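Side-chain contacts in NikO protein (Streptomyces tendae, PDB 4FQD), which transfers an enolpyruvyl group in nikkomycin biosynthesis and belongs to the MurA branch of the EPSP synthase family: residues 41-46 with 229-234; 198-203 with 210-215; 233-238 with 243-248. The protein carries 4 engineered substitutions. All blocks are in the same frame, centred on the assembly; numbering follows the deposited sequence.

Contact 1: residues 41-46 with 229-234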
ATOM      1  N   VAL A  41      15.871   3.807  29.219  1.00 12.17           N
ATOM      2  CA  VAL A  41      17.226   4.060  29.689  1.00 10.33           C
ATOM      3  C   VAL A  41      17.667   5.471  29.308  1.00 13.32           C
ATOM      4  O   VAL A  41      18.305   6.169  30.099  1.00 12.24           O
ATOM      5  CB  VAL A  41      18.217   3.019  29.119  1.00 13.71           C
ATOM      6  CG1 VAL A  41      19.654   3.476  29.302  1.00 14.72           C
ATOM      7  CG2 VAL A  41      17.997   1.665  29.777  1.00 11.93           C
ATOM      8  N   ALA A  42      17.309   5.888  28.097  1.00 15.68           N
ATOM      9  CA  ALA A  42      17.638   7.225  27.612  1.00 13.43           C
ATOM     10  C   ALA A  42      17.011   8.296  28.497  1.00 11.68           C
ATOM     11  O   ALA A  42      17.636   9.312  28.798  1.00 12.21           O
ATOM     12  CB  ALA A  42      17.184   7.394  26.171  1.00 11.85           C
ATOM     13  N   ALA A  43      15.771   8.057  28.912  1.00  8.41           N
ATOM     14  CA  ALA A  43      15.071   8.973  29.803  1.00 11.20           C
ATOM     15  C   ALA A  43      15.694   8.948  31.194  1.00 12.09           C
ATOM     16  O   ALA A  43      15.728   9.961  31.890  1.00 10.43           O
ATOM     17  CB  ALA A  43      13.597   8.616  29.876  1.00 10.30           C
ATOM     18  N   ALA A  44      16.190   7.779  31.588  1.00 12.85           N
ATOM     19  CA  ALA A  44      16.827   7.609  32.888  1.00 15.29           C
ATOM     20  C   ALA A  44      18.171   8.327  32.946  1.00 13.34           C
ATOM     21  O   ALA A  44      18.594   8.790  34.005  1.00 14.24           O
ATOM     22  CB  ALA A  44      17.003   6.131  33.199  1.00 10.67           C
ATOM     23  N   ALA A  45      18.834   8.421  31.797  1.00 12.12           N
ATOM     24  CA  ALA A  45      20.148   9.048  31.714  1.00 10.79           C
ATOM     25  C   ALA A  45      20.084  10.549  31.979  1.00 19.14           C
ATOM     26  O   ALA A  45      21.096  11.175  32.298  1.00 17.96           O
ATOM     27  CB  ALA A  45      20.775   8.777  30.357  1.00 10.62           C
ATOM     28  N   THR A  46      18.892  11.120  31.844  1.00 13.70           N
ATOM     29  CA  THR A  46      18.701  12.549  32.056  1.00 18.64           C
ATOM     30  C   THR A  46      18.350  12.850  33.508  1.00 16.31           C
ATOM     31  O   THR A  46      18.413  13.999  33.946  1.00 13.07           O
ATOM     32  CB  THR A  46      17.566  13.097  31.171  1.00 12.56           C
ATOM     33  OG1 THR A  46      16.304  12.646  31.677  1.00 10.14           O
ATOM     34  CG2 THR A  46      17.732  12.630  29.734  1.00  8.62           C
ATOM     35  N   ARG A 229       7.222  11.165  32.683  1.00 10.22           N
ATOM     36  CA  ARG A 229       6.183  11.645  33.588  1.00 16.30           C
ATOM     37  C   ARG A 229       6.446  11.193  35.020  1.00 13.77           C
ATOM     38  O   ARG A 229       6.333  11.981  35.959  1.00 16.41           O
ATOM     39  CB  ARG A 229       4.805  11.156  33.136  1.00 12.81           C
ATOM     40  CG  ARG A 229       4.194  11.957  31.997  1.00 16.27           C
ATOM     41  CD  ARG A 229       2.898  11.321  31.511  1.00 16.58           C
ATOM     42  NE  ARG A 229       2.214  12.148  30.520  1.00 19.09           N
ATOM     43  CZ  ARG A 229       1.157  11.751  29.819  1.00 22.01           C
ATOM     44  NH1 ARG A 229       0.662  10.533  29.992  1.00 18.61           N
ATOM     45  NH2 ARG A 229       0.596  12.569  28.938  1.00 20.73           N
ATOM     46  N   ASP A 230       6.798   9.921  35.178  1.00 13.25           N
ATOM     47  CA  ASP A 230       7.061   9.357  36.497  1.00 14.08           C
ATOM     48  C   ASP A 230       8.348   9.912  37.103  1.00 16.94           C
ATOM     49  O   ASP A 230       8.499   9.949  38.323  1.00 21.26           O
ATOM     50  CB  ASP A 230       7.123   7.829  36.428  1.00 20.76           C
ATOM     51  CG  ASP A 230       5.811   7.211  35.983  1.00 26.26           C
ATOM     52  OD1 ASP A 230       4.783   7.921  35.992  1.00 24.62           O
ATOM     53  OD2 ASP A 230       5.806   6.012  35.628  1.00 25.58           O
ATOM     54  N   LEU A 231       9.272  10.340  36.246  1.00 12.49           N
ATOM     55  CA  LEU A 231      10.516  10.951  36.705  1.00 13.36           C
ATOM     56  C   LEU A 231      10.259  12.323  37.321  1.00 20.88           C
ATOM     57  O   LEU A 231      10.956  12.740  38.246  1.00 20.14           O
ATOM     58  CB  LEU A 231      11.522  11.072  35.556  1.00 10.39           C
ATOM     59  CG  LEU A 231      12.259   9.800  35.135  1.00 11.96           C
ATOM     60  CD1 LEU A 231      13.098  10.052  33.893  1.00  9.10           C
ATOM     61  CD2 LEU A 231      13.128   9.285  36.271  1.00 12.75           C
ATOM     62  N   GLY A 232       9.255  13.023  36.802  1.00 16.07           N
ATOM     63  CA  GLY A 232       8.887  14.324  37.325  1.00 20.43           C
ATOM     64  C   GLY A 232       8.516  15.322  36.247  1.00 19.68           C
ATOM     65  O   GLY A 232       8.093  16.439  36.547  1.00 24.79           O
ATOM     66  N   ALA A 233       8.675  14.926  34.989  1.00 14.82           N
ATOM     67  CA  ALA A 233       8.348  15.803  33.869  1.00 15.84           C
ATOM     68  C   ALA A 233       6.841  15.984  33.715  1.00 20.62           C
ATOM     69  O   ALA A 233       6.052  15.128  34.123  1.00 14.12           O
ATOM     70  CB  ALA A 233       8.956  15.271  32.578  1.00 10.74           C
ATOM     71  N   ASP A 234       6.451  17.108  33.120  1.00 20.63           N
ATOM     72  CA  ASP A 234       5.048  17.389  32.858  1.00 15.79           C
ATOM     73  C   ASP A 234       4.773  17.335  31.366  1.00 20.55           C
ATOM     74  O   ASP A 234       4.933  18.330  30.660  1.00 20.17           O
ATOM     75  CB  ASP A 234       4.663  18.761  33.412  1.00 18.93           C
ATOM     76  CG  ASP A 234       3.198  19.088  33.196  1.00 27.74           C
ATOM     77  OD1 ASP A 234       2.385  18.154  33.027  1.00 35.42           O
ATOM     78  OD2 ASP A 234       2.860  20.287  33.198  1.00 41.35           O
TER
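Ala43 meets Leu231 twice, through its methyl and through its carbonyl oxygen. Its CB points toward segment 229-234 and lies 4.3 Å from CD1 of Leu231, a loose apolar contact, whereas Ala43 O comes within 3.3 Å of that same CD1. Only this one branch of the leucine makes the contact. With CG held beside the backbone N (chi1 -77°), the leucine side chain reaches from the last turn of helix 219-231 across to helix 34-44. These are two helices of the inverse beta/alpha barrel fold that marks EPSP synthase relatives, meeting here in their later turns. Met224, Val227 and Leu228 of helix 219-231 also pack on Ala43. Ala44 follows, its N 4.5 Å from Leu231 CD1; Val51 of strand 50-54 touches the side chains of both Ala44 and Leu231. At Thr46 the hydroxyl turns back into its own segment, OG1 donating to Ala43 O over 2.8 Å. The C=O...donor angle is 140°, and the donor is tilted 27° from the carbonyl plane. The backbone N of Thr46 reaches the same oxygen, Ala43 O, more weakly, at 3.4 Å.

Contact 2: residues 198-203 with 210-215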
ATOM      1  N   THR A 198      14.103  12.104  20.403  1.00 12.80           N
ATOM      2  CA  THR A 198      15.083  13.133  20.722  1.00 10.40           C
ATOM      3  C   THR A 198      14.409  14.416  21.202  1.00 17.71           C
ATOM      4  O   THR A 198      14.795  14.983  22.225  1.00 14.65           O
ATOM      5  CB  THR A 198      15.972  13.455  19.508  1.00 13.35           C
ATOM      6  OG1 THR A 198      16.659  12.268  19.090  1.00 13.79           O
ATOM      7  CG2 THR A 198      16.991  14.527  19.861  1.00 16.63           C
ATOM      8  N   ALA A 199      13.399  14.862  20.461  1.00 12.97           N
ATOM      9  CA  ALA A 199      12.681  16.090  20.792  1.00 10.14           C
ATOM     10  C   ALA A 199      12.020  16.012  22.164  1.00 15.40           C
ATOM     11  O   ALA A 199      12.016  16.988  22.914  1.00 16.55           O
ATOM     12  CB  ALA A 199      11.649  16.404  19.726  1.00 12.58           C
ATOM     13  N   LEU A 200      11.459  14.850  22.484  1.00 11.53           N
ATOM     14  CA  LEU A 200      10.839  14.639  23.786  1.00 15.47           C
ATOM     15  C   LEU A 200      11.867  14.729  24.906  1.00 13.98           C
ATOM     16  O   LEU A 200      11.634  15.385  25.922  1.00 13.93           O
ATOM     17  CB  LEU A 200      10.132  13.286  23.833  1.00 11.62           C
ATOM     18  CG  LEU A 200       8.659  13.286  23.431  1.00 16.72           C
ATOM     19  CD1 LEU A 200       8.134  11.867  23.368  1.00 22.80           C
ATOM     20  CD2 LEU A 200       7.849  14.110  24.417  1.00 11.92           C
ATOM     21  N   LEU A 201      13.003  14.068  24.711  1.00 12.04           N
ATOM     22  CA  LEU A 201      14.088  14.099  25.684  1.00 16.03           C
ATOM     23  C   LEU A 201      14.622  15.516  25.858  1.00 14.99           C
ATOM     24  O   LEU A 201      14.834  15.973  26.981  1.00 17.07           O
ATOM     25  CB  LEU A 201      15.216  13.156  25.261  1.00 12.48           C
ATOM     26  CG  LEU A 201      14.918  11.657  25.349  1.00 14.07           C
ATOM     27  CD1 LEU A 201      16.035  10.849  24.710  1.00 18.73           C
ATOM     28  CD2 LEU A 201      14.715  11.239  26.796  1.00  9.48           C
ATOM     29  N   MET A 202      14.832  16.205  24.740  1.00 12.45           N
ATOM     30  CA  MET A 202      15.321  17.579  24.764  1.00 16.54           C
ATOM     31  C   MET A 202      14.328  18.509  25.449  1.00 16.58           C
ATOM     32  O   MET A 202      14.718  19.445  26.144  1.00 15.65           O
ATOM     33  CB  MET A 202      15.607  18.077  23.345  1.00 13.43           C
ATOM     34  CG  MET A 202      16.793  17.405  22.673  1.00 16.40           C
ATOM     35  SD  MET A 202      18.334  17.639  23.578  1.00 18.87           S
ATOM     36  CE  MET A 202      18.504  19.420  23.511  1.00 18.57           C
ATOM     37  N   GLY A 203      13.041  18.245  25.247  1.00 12.77           N
ATOM     38  CA  GLY A 203      11.993  19.056  25.838  1.00 12.08           C
ATOM     39  C   GLY A 203      11.949  18.952  27.350  1.00 15.95           C
ATOM     40  O   GLY A 203      11.599  19.912  28.035  1.00 13.85           O
ATOM     41  N   THR A 210       7.807  23.246  25.406  1.00 11.79           N
ATOM     42  CA  THR A 210       8.063  22.681  24.089  1.00 11.87           C
ATOM     43  C   THR A 210       6.809  21.981  23.576  1.00 12.65           C
ATOM     44  O   THR A 210       6.196  21.185  24.287  1.00 13.62           O
ATOM     45  CB  THR A 210       9.241  21.685  24.123  1.00 14.20           C
ATOM     46  OG1 THR A 210      10.447  22.381  24.463  1.00 13.48           O
ATOM     47  CG2 THR A 210       9.419  21.012  22.772  1.00 10.72           C
ATOM     48  N   THR A 211       6.425  22.288  22.341  1.00 11.25           N
ATOM     49  CA  THR A 211       5.223  21.712  21.752  1.00 13.75           C
ATOM     50  C   THR A 211       5.549  20.895  20.507  1.00 13.81           C
ATOM     51  O   THR A 211       6.088  21.420  19.533  1.00 12.09           O
ATOM     52  CB  THR A 211       4.199  22.802  21.392  1.00 14.98           C
ATOM     53  OG1 THR A 211       3.923  23.601  22.550  1.00 17.76           O
ATOM     54  CG2 THR A 211       2.906  22.175  20.892  1.00 13.29           C
ATOM     55  N   LEU A 212       5.215  19.610  20.545  1.00 11.61           N
ATOM     56  CA  LEU A 212       5.492  18.715  19.428  1.00 13.97           C
ATOM     57  C   LEU A 212       4.218  18.379  18.663  1.00 15.09           C
ATOM     58  O   LEU A 212       3.169  18.131  19.259  1.00 15.87           O
ATOM     59  CB  LEU A 212       6.168  17.434  19.922  1.00 10.32           C
ATOM     60  CG  LEU A 212       7.387  17.635  20.823  1.00 13.04           C
ATOM     61  CD1 LEU A 212       8.057  16.304  21.132  1.00 12.10           C
ATOM     62  CD2 LEU A 212       8.373  18.609  20.196  1.00 11.52           C
ATOM     63  N   GLN A 213       4.317  18.366  17.339  1.00 20.33           N
ATOM     64  CA  GLN A 213       3.152  18.144  16.492  1.00 19.91           C
ATOM     65  C   GLN A 213       3.273  16.864  15.673  1.00 14.14           C
ATOM     66  O   GLN A 213       4.331  16.576  15.121  1.00 14.79           O
ATOM     67  CB  GLN A 213       2.954  19.333  15.557  1.00 19.60           C
ATOM     68  CG  GLN A 213       1.511  19.650  15.306  1.00 24.91           C
ATOM     69  CD  GLN A 213       0.817  20.164  16.550  1.00 39.20           C
ATOM     70  OE1 GLN A 213      -0.346  19.852  16.795  1.00 35.42           O
ATOM     71  NE2 GLN A 213       1.526  20.970  17.335  1.00 28.82           N
ATOM     72  N   HIS A 214       2.174  16.117  15.591  1.00 12.77           N
ATOM     73  CA  HIS A 214       2.129  14.843  14.869  1.00 17.08           C
ATOM     74  C   HIS A 214       3.238  13.881  15.296  1.00 15.94           C
ATOM     75  O   HIS A 214       4.110  13.543  14.496  1.00 15.39           O
ATOM     76  CB  HIS A 214       2.201  15.072  13.357  1.00 15.49           C
ATOM     77  CG  HIS A 214       1.178  16.035  12.839  1.00 18.32           C
ATOM     78  ND1 HIS A 214       1.491  17.320  12.457  1.00 18.12           N
ATOM     79  CD2 HIS A 214      -0.155  15.896  12.640  1.00 19.21           C
ATOM     80  CE1 HIS A 214       0.398  17.934  12.044  1.00 22.29           C
ATOM     81  NE2 HIS A 214      -0.616  17.094  12.146  1.00 28.66           N
ATOM     82  N   PRO A 215       3.203  13.427  16.558  1.00 13.15           N
ATOM     83  CA  PRO A 215       4.289  12.593  17.080  1.00 16.06           C
ATOM     84  C   PRO A 215       4.166  11.124  16.686  1.00 12.88           C
ATOM     85  O   PRO A 215       3.096  10.669  16.278  1.00 11.32           O
ATOM     86  CB  PRO A 215       4.123  12.738  18.592  1.00 15.25           C
ATOM     87  CG  PRO A 215       2.654  12.904  18.773  1.00 13.93           C
ATOM     88  CD  PRO A 215       2.161  13.672  17.571  1.00 12.64           C
TER
HETATM   89  O   HOH W   1      11.331  22.448  26.802  1.00 11.19           O
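Leu212 and the helical residues Ala199 and Leu200 supply the apolar part of this contact. Leu212 projects from strand 210-213 toward the helix with CG beside its backbone N (chi1 -51°), and both of its branches are used. CD1 sits 3.9 Å from Ala199 CB and 3.8 Å from Leu200 CG, while CD2 approaches the same alanine methyl at 4.0 Å. Ala199 faces the strand directly. Leu200 starts out in the other direction, its CB leaving the strand, but the far part of the chain bends back, bringing CD2 to 4.0 Å from Leu212 CD1; the two leucine side chains cross obliquely.

A second kind of contact has backbone on one side. The alpha carbon of Gly203, with no side chain between, lies against Thr210, 3.9 Å from OG1, and the two CA atoms come to 5.6 Å, closer than the 7.8 Å between those of Ala199 and Leu212. The helix end thus lies nearer the strand than the preceding turn does.

Solvent offers a tentative polar link. One water lies 2.8 Å from Gly203 O, to which it probably donates, and also sits beside Thr210 OG1, at a separation too short to be trusted in detail.

The helix and strand segments run nearly antiparallel, at 166°, as expected where the helix of a beta-alpha-beta crossover leads into its second strand: helix 192-204 connects strand 174-176 to its parallel neighbour 209-213. Val147 of helix 142-149 and Met177 add to the apolar surroundings of Ala199.

With no direct polar bond between helix and strand, the two are joined mainly by side-chain packing around Leu212, with at most a water-mediated link, of doubtful geometry, at the Gly203 end.

Contact 3: residues 233-238 with 243-248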
ATOM      1  N   ALA A 233       8.675  14.926  34.989  1.00 14.82           N
ATOM      2  CA  ALA A 233       8.348  15.803  33.869  1.00 15.84           C
ATOM      3  C   ALA A 233       6.841  15.984  33.715  1.00 20.62           C
ATOM      4  O   ALA A 233       6.052  15.128  34.123  1.00 14.12           O
ATOM      5  CB  ALA A 233       8.956  15.271  32.578  1.00 10.74           C
ATOM      6  N   ASP A 234       6.451  17.108  33.120  1.00 20.63           N
ATOM      7  CA  ASP A 234       5.048  17.389  32.858  1.00 15.79           C
ATOM      8  C   ASP A 234       4.773  17.335  31.366  1.00 20.55           C
ATOM      9  O   ASP A 234       4.933  18.330  30.660  1.00 20.17           O
ATOM     10  CB  ASP A 234       4.663  18.761  33.412  1.00 18.93           C
ATOM     11  CG  ASP A 234       3.198  19.088  33.196  1.00 27.74           C
ATOM     12  OD1 ASP A 234       2.385  18.154  33.027  1.00 35.42           O
ATOM     13  OD2 ASP A 234       2.860  20.287  33.198  1.00 41.35           O
ATOM     14  N   ILE A 235       4.369  16.168  30.882  1.00 17.56           N
ATOM     15  CA  ILE A 235       4.044  16.002  29.472  1.00 21.50           C
ATOM     16  C   ILE A 235       2.528  15.924  29.269  1.00 21.12           C
ATOM     17  O   ILE A 235       1.845  15.094  29.873  1.00 22.78           O
ATOM     18  CB  ILE A 235       4.720  14.739  28.901  1.00 18.15           C
ATOM     19  CG1 ILE A 235       6.238  14.832  29.079  1.00 16.22           C
ATOM     20  CG2 ILE A 235       4.368  14.566  27.440  1.00 18.13           C
ATOM     21  CD1 ILE A 235       6.979  13.625  28.564  1.00 19.90           C
ATOM     22  N   GLU A 236       2.006  16.789  28.409  1.00 19.96           N
ATOM     23  CA  GLU A 236       0.565  16.920  28.249  1.00 20.79           C
ATOM     24  C   GLU A 236       0.090  16.618  26.834  1.00 21.38           C
ATOM     25  O   GLU A 236       0.664  17.100  25.864  1.00 15.14           O
ATOM     26  CB  GLU A 236       0.145  18.331  28.653  1.00 24.29           C
ATOM     27  CG  GLU A 236      -1.281  18.698  28.338  1.00 26.81           C
ATOM     28  CD  GLU A 236      -1.557  20.160  28.625  1.00 43.68           C
ATOM     29  OE1 GLU A 236      -0.638  20.872  29.092  1.00 35.25           O
ATOM     30  OE2 GLU A 236      -2.695  20.604  28.381  1.00 51.49           O
ATOM     31  N   PHE A 237      -0.963  15.813  26.727  1.00 17.06           N
ATOM     32  CA  PHE A 237      -1.581  15.521  25.438  1.00 20.00           C
ATOM     33  C   PHE A 237      -2.719  16.509  25.198  1.00 24.33           C
ATOM     34  O   PHE A 237      -3.887  16.183  25.414  1.00 26.64           O
ATOM     35  CB  PHE A 237      -2.119  14.092  25.418  1.00 18.51           C
ATOM     36  CG  PHE A 237      -1.051  13.036  25.514  1.00 23.51           C
ATOM     37  CD1 PHE A 237       0.289  13.350  25.332  1.00 22.21           C
ATOM     38  CD2 PHE A 237      -1.390  11.723  25.784  1.00 22.24           C
ATOM     39  CE1 PHE A 237       1.262  12.370  25.422  1.00 18.75           C
ATOM     40  CE2 PHE A 237      -0.425  10.741  25.874  1.00 25.78           C
ATOM     41  CZ  PHE A 237       0.904  11.064  25.692  1.00 19.47           C
ATOM     42  N   ALA A 238      -2.367  17.718  24.763  1.00 23.34           N
ATOM     43  CA  ALA A 238      -3.338  18.787  24.531  1.00 21.02           C
ATOM     44  C   ALA A 238      -4.356  18.428  23.454  1.00 28.37           C
ATOM     45  O   ALA A 238      -5.541  18.733  23.580  1.00 36.52           O
ATOM     46  CB  ALA A 238      -2.617  20.075  24.166  1.00 19.89           C
ATOM     47  N   TRP A 243       1.445  17.383  21.513  1.00 12.93           N
ATOM     48  CA  TRP A 243       2.068  17.059  22.790  1.00 14.58           C
ATOM     49  C   TRP A 243       2.826  18.264  23.328  1.00 16.53           C
ATOM     50  O   TRP A 243       3.648  18.856  22.626  1.00 13.45           O
ATOM     51  CB  TRP A 243       3.011  15.863  22.648  1.00 13.59           C
ATOM     52  CG  TRP A 243       2.306  14.565  22.408  1.00 17.89           C
ATOM     53  CD1 TRP A 243       0.962  14.379  22.250  1.00 17.62           C
ATOM     54  CD2 TRP A 243       2.902  13.271  22.303  1.00 16.06           C
ATOM     55  NE1 TRP A 243       0.687  13.050  22.052  1.00 15.43           N
ATOM     56  CE2 TRP A 243       1.869  12.342  22.079  1.00 17.03           C
ATOM     57  CE3 TRP A 243       4.219  12.798  22.374  1.00 18.20           C
ATOM     58  CZ2 TRP A 243       2.097  10.980  21.925  1.00 17.54           C
ATOM     59  CZ3 TRP A 243       4.450  11.443  22.221  1.00 12.88           C
ATOM     60  CH2 TRP A 243       3.395  10.550  22.000  1.00  9.45           C
ATOM     61  N   VAL A 244       2.545  18.624  24.575  1.00 12.74           N
ATOM     62  CA  VAL A 244       3.168  19.786  25.196  1.00 14.25           C
ATOM     63  C   VAL A 244       4.031  19.379  26.386  1.00 17.70           C
ATOM     64  O   VAL A 244       3.544  18.765  27.336  1.00 15.90           O
ATOM     65  CB  VAL A 244       2.110  20.807  25.662  1.00 16.90           C
ATOM     66  CG1 VAL A 244       2.772  21.965  26.390  1.00 11.90           C
ATOM     67  CG2 VAL A 244       1.297  21.308  24.479  1.00  9.98           C
ATOM     68  N   ILE A 245       5.313  19.723  26.328  1.00 15.24           N
ATOM     69  CA  ILE A 245       6.230  19.426  27.420  1.00 14.86           C
ATOM     70  C   ILE A 245       6.607  20.692  28.179  1.00 16.85           C
ATOM     71  O   ILE A 245       7.388  21.510  27.690  1.00 14.20           O
ATOM     72  CB  ILE A 245       7.528  18.757  26.920  1.00 15.96           C
ATOM     73  CG1 ILE A 245       7.214  17.537  26.052  1.00 12.21           C
ATOM     74  CG2 ILE A 245       8.418  18.378  28.097  1.00 10.25           C
ATOM     75  CD1 ILE A 245       7.351  17.794  24.568  1.00 11.71           C
ATOM     76  N   HIS A 246       6.048  20.852  29.372  1.00 12.70           N
ATOM     77  CA  HIS A 246       6.414  21.969  30.230  1.00 17.52           C
ATOM     78  C   HIS A 246       7.718  21.638  30.943  1.00 15.58           C
ATOM     79  O   HIS A 246       7.721  21.222  32.101  1.00 14.51           O
ATOM     80  CB  HIS A 246       5.302  22.263  31.233  1.00 15.46           C
ATOM     81  CG  HIS A 246       3.974  22.528  30.597  1.00 20.39           C
ATOM     82  ND1 HIS A 246       3.689  23.700  29.928  1.00 22.24           N
ATOM     83  CD2 HIS A 246       2.854  21.771  30.522  1.00 23.33           C
ATOM     84  CE1 HIS A 246       2.451  23.654  29.472  1.00 25.98           C
ATOM     85  NE2 HIS A 246       1.921  22.496  29.818  1.00 18.84           N
ATOM     86  N   GLY A 247       8.826  21.820  30.233  1.00 13.46           N
ATOM     87  CA  GLY A 247      10.132  21.439  30.736  1.00 16.03           C
ATOM     88  C   GLY A 247      10.634  22.300  31.878  1.00 15.73           C
ATOM     89  O   GLY A 247      10.555  23.527  31.831  1.00 14.11           O
ATOM     90  N   ARG A 248      11.160  21.644  32.905  1.00 19.10           N
ATOM     91  CA  ARG A 248      11.711  22.333  34.064  1.00 19.35           C
ATOM     92  C   ARG A 248      13.161  21.921  34.302  1.00 19.22           C
ATOM     93  O   ARG A 248      13.669  22.013  35.419  1.00 23.61           O
ATOM     94  CB  ARG A 248      10.863  22.054  35.304  1.00 19.42           C
ATOM     95  CG  ARG A 248       9.851  23.140  35.618  1.00 23.77           C
ATOM     96  CD  ARG A 248       8.610  22.581  36.299  1.00 33.59           C
ATOM     97  NE  ARG A 248       8.927  21.574  37.308  1.00 35.99           N
ATOM     98  CZ  ARG A 248       8.614  20.287  37.202  1.00 43.81           C
ATOM     99  NH1 ARG A 248       7.970  19.842  36.132  1.00 30.46           N
ATOM    100  NH2 ARG A 248       8.943  19.443  38.170  1.00 50.11           N
TER
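Glu236 O is approached from two neighbouring residues of the partner strand: Val244 N donates to it over 2.7 Å, nearly straight at 174° and in the carbonyl plane, and Trp243 CA adds a CA-H...O contact at 3.4 Å. The reciprocal bond, Glu236 N to Val244 O, is also 2.7 Å, making this a hydrogen-bonded antiparallel pair in the beta hairpin of strands 235-239 and 242-248. His246 N continues the pattern by donating to Asp234 O.

On the face bearing Glu236, the extended glutamate chain (CG anti to the backbone N, chi1 171°) carries OE1 to His246 NE2, which donates over 3.1 Å with the oxygen in the ring plane. Asp234 OD2 comes obliquely to the same imidazole, 3.1 Å from CD2, and Val244 CG1 lies over one ring face, toward its rim. Val244 CG2 meets Ala238 CB.

On the other face, the Phe237 ring forms an offset stack with the five-membered ring of Trp243, centroids 4.1 Å apart and planes at 21°, while Ile235 CG1 meets Ile245 CG1 at 4.2 Å. Arg229, from helix 219-231, makes a cation-pi contact with Phe237.

The hairpin is therefore two-sided in chemistry, aromatic and aliphatic toward the helices, largely polar on the face of Glu236, apart from Val244; there two nearby carboxylates would probably raise the basicity of His246.

How the contacts relate
Contacts 1 and 2 are buried, whereas contact 3 is only partly so, lying on a hairpin whose strand 235-239 is an edge strand of its sheet within the chain. Their chemistry follows this placing. Contact 1 joins two helices through little more than a single leucine branch, contact 2 packs a helix on a sheet with a few aliphatic groups and perhaps a water, and contact 3 adds backbone bonds, a histidine-carboxylate hydrogen bond and stacked rings. Contacts 2 and 3 serve one sheet, strands 209-213 and 242-248 being neighbours in it. Helix 219-231 ties contact 1 to contact 3: Arg229 NH2 probably bonds Ile235 O. Leu201, on the helical segment of contact 2, packs on Ala42 and Ala43.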